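Local coordinates for protein MgGH51 (Meripilus giganteus, PDB 6ZPZ) that probably releases terminal alpha-L-arabinofuranosyl units from arabinose-containing plant polysaccharides as a glycosidase of family GH51, at residues H400-P405 with A431-N436; D446-F451 with Q490-L495; T424-E429 with A476-P481. One frame throughout, in Å; residues are numbered along the deposited sequence.

Contact 1 (H400-P405 with A431-N436); sequences HVYQTP and AAISTN. With LX5 ([(1~{S},2~{S},3~{S},4~{S})-2-(hydroxymethyl)-3,4-bis(oxidanyl)cyclopentyl] hydrogen sulfate), chain G.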
loop_
_atom_site.group_PDB
_atom_site.type_symbol
_atom_site.label_atom_id
_atom_site.label_comp_id
_atom_site.label_asym_id
_atom_site.label_seq_id
_atom_site.Cartn_x
_atom_site.Cartn_y
_atom_site.Cartn_z
ATOM N N HIS A 400 -11.250 12.804 -4.710
ATOM C CA HIS A 400 -11.694 11.491 -4.197
ATOM C C HIS A 400 -13.124 11.190 -4.641
ATOM O O HIS A 400 -13.985 12.087 -4.542
ATOM C CB HIS A 400 -11.581 11.480 -2.673
ATOM C CG HIS A 400 -10.174 11.567 -2.192
ATOM N ND1 HIS A 400 -9.844 11.403 -0.860
ATOM C CD2 HIS A 400 -9.007 11.745 -2.851
ATOM C CE1 HIS A 400 -8.549 11.497 -0.712
ATOM N NE2 HIS A 400 -8.000 11.726 -1.921
ATOM N N VAL A 401 -13.381 9.943 -5.031
ATOM C CA VAL A 401 -14.769 9.505 -5.255
ATOM C C VAL A 401 -14.857 8.003 -5.066
ATOM O O VAL A 401 -14.117 7.244 -5.715
ATOM C CB VAL A 401 -15.332 9.975 -6.608
ATOM C CG1 VAL A 401 -14.579 9.450 -7.813
ATOM C CG2 VAL A 401 -16.811 9.633 -6.716
ATOM N N TYR A 402 -15.732 7.640 -4.155
ATOM C CA TYR A 402 -16.288 6.281 -3.997
ATOM C C TYR A 402 -17.720 6.312 -4.520
ATOM O O TYR A 402 -18.499 7.202 -4.115
ATOM C CB TYR A 402 -16.167 5.858 -2.541
ATOM C CG TYR A 402 -14.763 5.504 -2.125
ATOM C CD1 TYR A 402 -13.921 4.799 -2.970
ATOM C CD2 TYR A 402 -14.287 5.851 -0.875
ATOM C CE1 TYR A 402 -12.657 4.447 -2.567
ATOM C CE2 TYR A 402 -13.015 5.503 -0.458
ATOM C CZ TYR A 402 -12.188 4.818 -1.326
ATOM O OH TYR A 402 -10.953 4.411 -0.934
ATOM N N GLN A 403 -18.044 5.406 -5.439
ATOM C CA GLN A 403 -19.378 5.468 -6.095
ATOM C C GLN A 403 -19.720 4.084 -6.652
ATOM O O GLN A 403 -18.963 3.099 -6.383
ATOM C CB GLN A 403 -19.388 6.611 -7.139
ATOM C CG GLN A 403 -20.206 7.850 -6.753
ATOM C CD GLN A 403 -21.686 7.566 -6.559
ATOM O OE1 GLN A 403 -22.200 6.540 -6.978
ATOM N NE2 GLN A 403 -22.384 8.468 -5.887
ATOM N N THR A 404 -20.848 3.999 -7.351
ATOM C CA THR A 404 -21.338 2.752 -7.961
ATOM C C THR A 404 -20.586 2.575 -9.266
ATOM O O THR A 404 -20.157 3.563 -9.848
ATOM C CB THR A 404 -22.851 2.805 -8.238
ATOM O OG1 THR A 404 -23.008 3.822 -9.225
ATOM C CG2 THR A 404 -23.713 3.083 -7.028
ATOM N N PRO A 405 -20.460 1.332 -9.796
ATOM C CA PRO A 405 -19.878 1.109 -11.118
ATOM C C PRO A 405 -20.505 1.957 -12.218
ATOM O O PRO A 405 -19.782 2.450 -13.093
ATOM C CB PRO A 405 -20.176 -0.365 -11.405
ATOM C CG PRO A 405 -20.210 -0.973 -10.022
ATOM C CD PRO A 405 -20.831 0.085 -9.133
ATOM N N ALA A 431 -12.785 4.282 -6.408
ATOM C CA ALA A 431 -13.201 2.897 -6.644
ATOM C C ALA A 431 -14.722 2.869 -6.767
ATOM O O ALA A 431 -15.366 3.618 -6.093
ATOM C CB ALA A 431 -12.754 1.977 -5.533
ATOM N N ALA A 432 -15.229 2.030 -7.642
ATOM C CA ALA A 432 -16.613 1.530 -7.571
ATOM C C ALA A 432 -16.707 0.523 -6.413
ATOM O O ALA A 432 -16.206 -0.603 -6.536
ATOM C CB ALA A 432 -17.022 0.966 -8.903
ATOM N N ILE A 433 -17.374 0.909 -5.337
ATOM C CA ILE A 433 -17.347 0.153 -4.048
ATOM C C ILE A 433 -18.682 -0.523 -3.752
ATOM O O ILE A 433 -18.671 -1.382 -2.856
ATOM C CB ILE A 433 -16.931 1.052 -2.878
ATOM C CG1 ILE A 433 -17.994 2.095 -2.538
ATOM C CG2 ILE A 433 -15.580 1.689 -3.172
ATOM C CD1 ILE A 433 -17.798 2.732 -1.179
ATOM N N SER A 434 -19.777 -0.102 -4.395
ATOM C CA SER A 434 -21.157 -0.594 -4.099
ATOM C C SER A 434 -22.046 -0.548 -5.352
ATOM O O SER A 434 -21.854 0.345 -6.178
ATOM C CB SER A 434 -21.794 0.184 -2.959
ATOM O OG SER A 434 -23.110 -0.305 -2.728
ATOM N N THR A 435 -22.990 -1.483 -5.483
ATOM C CA THR A 435 -24.016 -1.438 -6.556
ATOM C C THR A 435 -25.233 -0.672 -6.029
ATOM O O THR A 435 -26.217 -0.654 -6.724
ATOM C CB THR A 435 -24.386 -2.837 -7.075
ATOM O OG1 THR A 435 -24.749 -3.649 -5.958
ATOM C CG2 THR A 435 -23.271 -3.489 -7.867
ATOM N N ASN A 436 -25.161 -0.108 -4.828
ATOM C CA ASN A 436 -26.314 0.574 -4.190
ATOM C C ASN A 436 -25.959 2.048 -3.986
ATOM O O ASN A 436 -25.347 2.382 -2.954
ATOM C CB ASN A 436 -26.715 -0.133 -2.892
ATOM C CG ASN A 436 -27.968 0.446 -2.261
ATOM O OD1 ASN A 436 -28.487 1.447 -2.730
ATOM N ND2 ASN A 436 -28.443 -0.179 -1.201
HETATM C C1 LX5 G . -10.722 6.850 2.358
HETATM C C2 LX5 G . -10.052 8.123 1.900
HETATM C C6 LX5 G . -9.546 4.518 2.430
HETATM C C5 LX5 G . -9.636 5.953 2.964
HETATM C C3 LX5 G . -8.757 8.265 2.644
HETATM C C4 LX5 G . -8.382 6.802 2.865
HETATM O O7 LX5 G . -9.145 4.474 1.056
HETATM O O8 LX5 G . -7.787 6.591 4.148
HETATM O O9 LX5 G . -7.803 9.079 1.943
HETATM O O10 LX5 G . -11.528 7.449 3.367
HETATM S S11 LX5 G . -12.918 6.973 3.617
HETATM O O12 LX5 G . -12.485 5.635 4.011
HETATM O O13 LX5 G . -13.619 7.719 4.659
HETATM O O14 LX5 G . -13.615 7.160 2.310
#
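Y402 pairs with A431, and Q403 with A432, in a parallel ladder that is held mainly by backbone bonds. Q403 N donates to A431 O over 3.3 Å, while the bond from A431 N to V401 O is weak. Q403 O takes I433 N at 2.9 Å. It also receives a CA-H contact from A432 CA at 3.1 Å. Farther on, T404 CA comes within 3.0 Å of S434 O, a buried carbonyl with no conventional hydrogen-bond partner in the model.

These are the C-terminal ends of two neighbouring strands, 396-403 and 424-432, of the (beta/alpha)8 barrel, joined through helix 405-410 in a beta-alpha-beta crossover. T404 is the N-cap of that helix, its OG1 accepting from W407 N.

Apolar contacts flank the ladder. I433 CG2 reaches Y402 CD1 at 3.5 Å, the two side chains crossing at about a right angle, and A431 CB sits by CE1 of the same ring. On the face that carries Q403 and A432, P405 CG rests on A432 CB at 3.9 Å.

The polar side-chain ends find partners away from the ladder or within their own segment. With CG beside its own backbone N (chi1 -74°), Y402 carries its hydroxyl to the bound cyclopentyl sulfate, where OH and ligand O7 are hydrogen-bonded at 2.7 Å; W491 packs against the same ring. S434 OG accepts from N436 N at 2.9 Å, making an ST turn.

Contact 2 (D446-F451 with Q490-L495); sequences DGRLAF and QWTPDL. With LX5 ([(1~{S},2~{S},3~{S},4~{S})-2-(hydroxymethyl)-3,4-bis(oxidanyl)cyclopentyl] hydrogen sulfate), chain G.
R448 sets out with CG anti to its backbone N (chi1 -173°) and bends at chi2 (76°), which swings its guanidinium across to T492 and W491. W491, whose CG is likewise anti to its N, turns one face of its indole to the arginine. The two flat groups are steeply inclined, with planes 67° apart, so an edge of the guanidinium points at the ring rather than stacking on it. NH2 stands 3.1 Å above the indole plane, over its centre. CZ is 4.3 Å from the centroid of the W491 six-membered ring, nearly on its normal: a cation-pi contact.

The same arginine grips a single oxygen side-on with two nitrogens. NE donates to T492 O at 2.7 Å from above the carbonyl plane, and NH2 donates to T492 O at 2.8 Å from within that plane. Two bonds plus the indole face fix the rotation of the guanidinium, and NH1 has a weak bond to G442 O.

Past R448 the loops stay close. T492 OG1 lies 2.8 Å from L449 O. P493 follows a cis peptide bond and packs on L449 CB and on the backbone of F451. A water accepts from D494 N and donates to A450 O at 2.7 Å.

W491 in turn approaches the ligand, its CZ3 lying 3.3 Å from sulfate oxygen O12. W491 thus lines the pocket and R448 supports it from the second shell, in loops that follow barrel strands 424-432 and 474-479, as (beta/alpha)8 glycosidases build their pockets.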
loop_
_atom_site.group_PDB
_atom_site.type_symbol
_atom_site.label_atom_id
_atom_site.label_comp_id
_atom_site.label_asym_id
_atom_site.label_seq_id
_atom_site.Cartn_x
_atom_site.Cartn_y
_atom_site.Cartn_z
ATOM N N ASP A 446 -26.332 -5.177 1.487
ATOM C CA ASP A 446 -26.947 -3.940 0.922
ATOM C C ASP A 446 -26.124 -3.380 -0.256
ATOM O O ASP A 446 -26.217 -2.165 -0.497
ATOM C CB ASP A 446 -27.178 -2.924 2.044
ATOM C CG ASP A 446 -28.102 -3.447 3.145
ATOM O OD1 ASP A 446 -28.870 -4.385 2.869
ATOM O OD2 ASP A 446 -28.004 -2.946 4.273
ATOM N N GLY A 447 -25.361 -4.224 -0.972
ATOM C CA GLY A 447 -24.751 -3.872 -2.277
ATOM C C GLY A 447 -23.260 -3.531 -2.206
ATOM O O GLY A 447 -22.654 -3.402 -3.276
ATOM N N ARG A 448 -22.655 -3.439 -1.018
ATOM C CA ARG A 448 -21.182 -3.233 -0.889
ATOM C C ARG A 448 -20.434 -4.363 -1.606
ATOM O O ARG A 448 -20.835 -5.533 -1.466
ATOM C CB ARG A 448 -20.768 -3.159 0.581
ATOM C CG ARG A 448 -19.314 -2.777 0.771
ATOM C CD ARG A 448 -19.073 -1.316 0.545
ATOM N NE ARG A 448 -17.735 -0.874 0.929
ATOM C CZ ARG A 448 -17.403 -0.317 2.091
ATOM N NH1 ARG A 448 -18.303 -0.151 3.050
ATOM N NH2 ARG A 448 -16.163 0.103 2.280
ATOM N N LEU A 449 -19.390 -4.063 -2.382
ATOM C CA LEU A 449 -18.587 -5.135 -3.010
ATOM C C LEU A 449 -17.545 -5.688 -2.033
ATOM O O LEU A 449 -16.727 -4.885 -1.521
ATOM C CB LEU A 449 -17.906 -4.547 -4.243
ATOM C CG LEU A 449 -18.862 -4.178 -5.360
ATOM C CD1 LEU A 449 -18.067 -3.646 -6.566
ATOM C CD2 LEU A 449 -19.681 -5.404 -5.752
ATOM N N ALA A 450 -17.511 -7.004 -1.833
ATOM C CA ALA A 450 -16.514 -7.639 -0.940
ATOM C C ALA A 450 -15.149 -7.646 -1.659
ATOM O O ALA A 450 -14.088 -7.509 -1.019
ATOM C CB ALA A 450 -16.993 -9.023 -0.544
ATOM N N PHE A 451 -15.215 -7.771 -2.980
ATOM C CA PHE A 451 -14.058 -7.716 -3.905
ATOM C C PHE A 451 -14.518 -6.938 -5.112
ATOM O O PHE A 451 -15.713 -6.895 -5.374
ATOM C CB PHE A 451 -13.630 -9.141 -4.246
ATOM C CG PHE A 451 -13.122 -9.922 -3.063
ATOM C CD1 PHE A 451 -11.817 -9.763 -2.616
ATOM C CD2 PHE A 451 -13.925 -10.850 -2.420
ATOM C CE1 PHE A 451 -11.348 -10.487 -1.530
ATOM C CE2 PHE A 451 -13.437 -11.589 -1.349
ATOM C CZ PHE A 451 -12.156 -11.409 -0.902
ATOM N N GLN A 490 -10.818 -3.712 7.040
ATOM C CA GLN A 490 -11.627 -2.576 7.540
ATOM C C GLN A 490 -12.388 -1.954 6.372
ATOM O O GLN A 490 -13.207 -1.125 6.625
ATOM C CB GLN A 490 -10.756 -1.560 8.251
ATOM C CG GLN A 490 -10.084 -2.086 9.496
ATOM C CD GLN A 490 -8.832 -2.892 9.193
ATOM O OE1 GLN A 490 -7.955 -2.435 8.485
ATOM N NE2 GLN A 490 -8.754 -4.120 9.702
ATOM N N TRP A 491 -12.044 -2.300 5.131
ATOM C CA TRP A 491 -12.569 -1.621 3.936
ATOM C C TRP A 491 -12.521 -2.592 2.771
ATOM O O TRP A 491 -11.494 -3.268 2.629
ATOM C CB TRP A 491 -11.784 -0.350 3.610
ATOM C CG TRP A 491 -12.400 0.373 2.465
ATOM C CD1 TRP A 491 -12.294 0.082 1.136
ATOM C CD2 TRP A 491 -13.295 1.492 2.561
ATOM N NE1 TRP A 491 -13.014 0.978 0.400
ATOM C CE2 TRP A 491 -13.624 1.862 1.242
ATOM C CE3 TRP A 491 -13.808 2.238 3.622
ATOM C CZ2 TRP A 491 -14.499 2.906 0.965
ATOM C CZ3 TRP A 491 -14.681 3.270 3.347
ATOM C CH2 TRP A 491 -15.026 3.590 2.034
ATOM N N THR A 492 -13.642 -2.694 2.052
ATOM C CA THR A 492 -13.738 -3.360 0.732
ATOM C C THR A 492 -14.463 -2.410 -0.213
ATOM O O THR A 492 -15.184 -1.508 0.211
ATOM C CB THR A 492 -14.479 -4.695 0.840
ATOM O OG1 THR A 492 -15.856 -4.455 1.116
ATOM C CG2 THR A 492 -13.954 -5.596 1.934
ATOM N N PRO A 493 -14.281 -2.552 -1.533
ATOM C CA PRO A 493 -13.318 -3.469 -2.128
ATOM C C PRO A 493 -11.902 -2.887 -2.179
ATOM O O PRO A 493 -11.696 -1.684 -2.075
ATOM C CB PRO A 493 -13.828 -3.607 -3.561
ATOM C CG PRO A 493 -14.387 -2.259 -3.831
ATOM C CD PRO A 493 -14.995 -1.777 -2.538
ATOM N N ASP A 494 -10.945 -3.762 -2.429
ATOM C CA ASP A 494 -9.511 -3.431 -2.427
ATOM C C ASP A 494 -8.892 -3.983 -3.701
ATOM O O ASP A 494 -9.370 -5.004 -4.212
ATOM C CB ASP A 494 -8.861 -3.984 -1.172
ATOM C CG ASP A 494 -9.593 -3.483 0.038
ATOM O OD1 ASP A 494 -9.466 -2.295 0.331
ATOM O OD2 ASP A 494 -10.282 -4.291 0.657
ATOM N N LEU A 495 -7.823 -3.353 -4.177
ATOM C CA LEU A 495 -7.257 -3.707 -5.516
ATOM C C LEU A 495 -6.614 -5.095 -5.491
ATOM O O LEU A 495 -6.704 -5.830 -6.489
ATOM C CB LEU A 495 -6.217 -2.677 -5.935
ATOM C CG LEU A 495 -5.970 -2.615 -7.429
ATOM C CD1 LEU A 495 -7.253 -2.188 -8.129
ATOM C CD2 LEU A 495 -4.836 -1.661 -7.754
HETATM C C1 LX5 G . -10.722 6.850 2.358
HETATM C C2 LX5 G . -10.052 8.123 1.900
HETATM C C6 LX5 G . -9.546 4.518 2.430
HETATM C C5 LX5 G . -9.636 5.953 2.964
HETATM C C3 LX5 G . -8.757 8.265 2.644
HETATM C C4 LX5 G . -8.382 6.802 2.865
HETATM O O7 LX5 G . -9.145 4.474 1.056
HETATM O O8 LX5 G . -7.787 6.591 4.148
HETATM O O9 LX5 G . -7.803 9.079 1.943
HETATM O O10 LX5 G . -11.528 7.449 3.367
HETATM S S11 LX5 G . -12.918 6.973 3.617
HETATM O O12 LX5 G . -12.485 5.635 4.011
HETATM O O13 LX5 G . -13.619 7.719 4.659
HETATM O O14 LX5 G . -13.615 7.160 2.310
HETATM O O HOH W 1 -11.656 -6.440 -1.634
#

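Contact 3 (T424-E429 with A476-P481); sequences TYFEGE and AASYAP. With LX5 ([(1~{S},2~{S},3~{S},4~{S})-2-(hydroxymethyl)-3,4-bis(oxidanyl)cyclopentyl] hydrogen sulfate), chain G.
F426 beside A476 and E427 beside A477 form the parallel ladder between strands 424-432 and 474-479, the seventh and eighth strands of the (beta/alpha)8 barrel. E427 N donates to A476 O at 2.8 Å, and S478 N returns a bond to E427 O at 2.9 Å.

F426 holds CG anti to its backbone N (chi1 174°), which lays its ring along the neighbouring strand. CD1 touches A476 CB at 3.4 Å, CE1 meets S478 OG at 3.5 Å, and G428 CA sits over one ring face, toward the rim. S478 has OG wedged between its own N and carbonyl carbon (chi1 49°), from where it donates to G428 O at 2.9 Å, coming in well above the carbonyl plane. On the other face, E427 CB lies by A477 CB, but the chain bends at chi2 and takes the carboxylate away to Y415 OH.

At E429 the chain turns a corner. Its side chain, with CG anti to the backbone N and extended beyond, passes A480, with CG 3.6 Å from A480 CB, on its way to the ligand. In clan GH-A enzymes the nucleophile sits at the end of strand seven, and E429 is consistent with that role: its OE1 is covalently bonded to ligand C2, at a refined distance of 1.7 Å.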
loop_
_atom_site.group_PDB
_atom_site.type_symbol
_atom_site.label_atom_id
_atom_site.label_comp_id
_atom_site.label_asym_id
_atom_site.label_seq_id
_atom_site.Cartn_x
_atom_site.Cartn_y
_atom_site.Cartn_z
ATOM N N THR A 424 -3.652 21.130 -12.032
ATOM C CA THR A 424 -3.645 19.694 -12.384
ATOM C C THR A 424 -4.366 18.940 -11.290
ATOM O O THR A 424 -4.428 19.444 -10.157
ATOM C CB THR A 424 -2.238 19.166 -12.654
ATOM O OG1 THR A 424 -1.439 19.409 -11.494
ATOM C CG2 THR A 424 -1.609 19.769 -13.891
ATOM N N TYR A 425 -4.907 17.777 -11.642
ATOM C CA TYR A 425 -5.797 17.016 -10.766
ATOM C C TYR A 425 -5.219 15.620 -10.596
ATOM O O TYR A 425 -4.782 15.012 -11.562
ATOM C CB TYR A 425 -7.223 17.082 -11.303
ATOM C CG TYR A 425 -7.783 18.481 -11.285
ATOM C CD1 TYR A 425 -8.387 18.988 -10.145
ATOM C CD2 TYR A 425 -7.612 19.332 -12.357
ATOM C CE1 TYR A 425 -8.893 20.274 -10.114
ATOM C CE2 TYR A 425 -8.073 20.635 -12.325
ATOM C CZ TYR A 425 -8.708 21.107 -11.196
ATOM O OH TYR A 425 -9.170 22.384 -11.185
ATOM N N PHE A 426 -5.234 15.187 -9.351
ATOM C CA PHE A 426 -4.835 13.852 -8.870
ATOM C C PHE A 426 -6.101 13.149 -8.421
ATOM O O PHE A 426 -6.719 13.562 -7.410
ATOM C CB PHE A 426 -3.825 14.000 -7.734
ATOM C CG PHE A 426 -3.410 12.741 -7.022
ATOM C CD1 PHE A 426 -3.434 11.499 -7.647
ATOM C CD2 PHE A 426 -2.968 12.808 -5.708
ATOM C CE1 PHE A 426 -3.015 10.368 -6.964
ATOM C CE2 PHE A 426 -2.529 11.687 -5.034
ATOM C CZ PHE A 426 -2.564 10.460 -5.660
ATOM N N GLU A 427 -6.502 12.116 -9.154
ATOM C CA GLU A 427 -7.638 11.301 -8.701
ATOM C C GLU A 427 -7.076 10.295 -7.700
ATOM O O GLU A 427 -6.850 9.159 -8.085
ATOM C CB GLU A 427 -8.352 10.642 -9.869
ATOM C CG GLU A 427 -9.727 10.141 -9.468
ATOM C CD GLU A 427 -10.856 11.133 -9.602
ATOM O OE1 GLU A 427 -10.633 12.198 -10.177
ATOM O OE2 GLU A 427 -11.931 10.851 -9.072
ATOM N N GLY A 428 -6.895 10.724 -6.450
ATOM C CA GLY A 428 -5.956 10.084 -5.519
ATOM C C GLY A 428 -6.609 8.957 -4.752
ATOM O O GLY A 428 -5.875 8.167 -4.113
ATOM N N GLU A 429 -7.933 8.881 -4.814
ATOM C CA GLU A 429 -8.694 7.831 -4.115
ATOM C C GLU A 429 -9.996 7.612 -4.861
ATOM O O GLU A 429 -10.887 8.512 -4.823
ATOM C CB GLU A 429 -8.952 8.298 -2.691
ATOM C CG GLU A 429 -9.562 7.240 -1.859
ATOM C CD GLU A 429 -10.098 7.823 -0.591
ATOM O OE1 GLU A 429 -9.484 7.555 0.458
ATOM O OE2 GLU A 429 -11.145 8.529 -0.654
ATOM N N ALA A 476 -2.411 12.242 -12.460
ATOM C CA ALA A 476 -2.196 11.114 -11.542
ATOM C C ALA A 476 -3.539 10.537 -11.117
ATOM O O ALA A 476 -4.494 11.284 -10.916
ATOM C CB ALA A 476 -1.369 11.573 -10.364
ATOM N N ALA A 477 -3.617 9.221 -11.037
ATOM C CA ALA A 477 -4.862 8.553 -10.623
ATOM C C ALA A 477 -4.515 7.235 -9.947
ATOM O O ALA A 477 -3.717 6.454 -10.493
ATOM C CB ALA A 477 -5.736 8.363 -11.818
ATOM N N SER A 478 -5.114 7.004 -8.793
ATOM C CA SER A 478 -4.895 5.770 -8.013
ATOM C C SER A 478 -6.214 5.262 -7.411
ATOM O O SER A 478 -6.963 6.012 -6.705
ATOM C CB SER A 478 -3.848 5.991 -6.942
ATOM O OG SER A 478 -4.144 7.170 -6.223
ATOM N N TYR A 479 -6.464 3.976 -7.659
ATOM C CA TYR A 479 -7.496 3.192 -6.967
ATOM C C TYR A 479 -7.160 3.169 -5.490
ATOM O O TYR A 479 -5.968 3.113 -5.135
ATOM C CB TYR A 479 -7.531 1.777 -7.501
ATOM C CG TYR A 479 -8.694 0.951 -7.044
ATOM C CD1 TYR A 479 -8.665 0.320 -5.807
ATOM C CD2 TYR A 479 -9.755 0.662 -7.904
ATOM C CE1 TYR A 479 -9.692 -0.516 -5.415
ATOM C CE2 TYR A 479 -10.791 -0.186 -7.520
ATOM C CZ TYR A 479 -10.775 -0.755 -6.258
ATOM O OH TYR A 479 -11.777 -1.580 -5.847
ATOM N N ALA A 480 -8.176 3.089 -4.647
ATOM C CA ALA A 480 -7.940 2.937 -3.206
ATOM C C ALA A 480 -9.100 2.189 -2.566
ATOM O O ALA A 480 -10.246 2.360 -2.932
ATOM C CB ALA A 480 -7.722 4.285 -2.573
ATOM N N PRO A 481 -8.857 1.380 -1.530
ATOM C CA PRO A 481 -7.508 1.067 -1.092
ATOM C C PRO A 481 -6.787 0.072 -2.017
ATOM O O PRO A 481 -7.434 -0.669 -2.691
ATOM C CB PRO A 481 -7.716 0.427 0.280
ATOM C CG PRO A 481 -9.094 0.887 0.699
ATOM C CD PRO A 481 -9.886 0.932 -0.589
HETATM C C1 LX5 G . -10.722 6.850 2.358
HETATM C C2 LX5 G . -10.052 8.123 1.900
HETATM C C6 LX5 G . -9.546 4.518 2.430
HETATM C C5 LX5 G . -9.636 5.953 2.964
HETATM C C3 LX5 G . -8.757 8.265 2.644
HETATM C C4 LX5 G . -8.382 6.802 2.865
HETATM O O7 LX5 G . -9.145 4.474 1.056
HETATM O O8 LX5 G . -7.787 6.591 4.148
HETATM O O9 LX5 G . -7.803 9.079 1.943
HETATM O O10 LX5 G . -11.528 7.449 3.367
HETATM S S11 LX5 G . -12.918 6.973 3.617
HETATM O O12 LX5 G . -12.485 5.635 4.011
HETATM O O13 LX5 G . -13.619 7.719 4.659
HETATM O O14 LX5 G . -13.615 7.160 2.310
#

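Overall arrangement
Following the chain, 400-405 ends a barrel strand, and helix 405-410 leads back to 424-429 and then 431-436, where contact 1 closes. Strand 424-432, which carries 424-429 and the start of 431-436, has by then opened contact 3, so contacts 1 and 3 cross. Segment 446-451 opens contact 2 after contact 1 is complete; helix 454-469 follows, and 476-481 closes contact 3. Only at 490-495 does contact 2 close, so it crosses contact 3 and stands in series with contact 1. Contacts 1 and 3 join strands 396-403, 424-432 and 474-479 side by side, contact 2 joins two loops that follow the last two of these, and all three reach the same ligand.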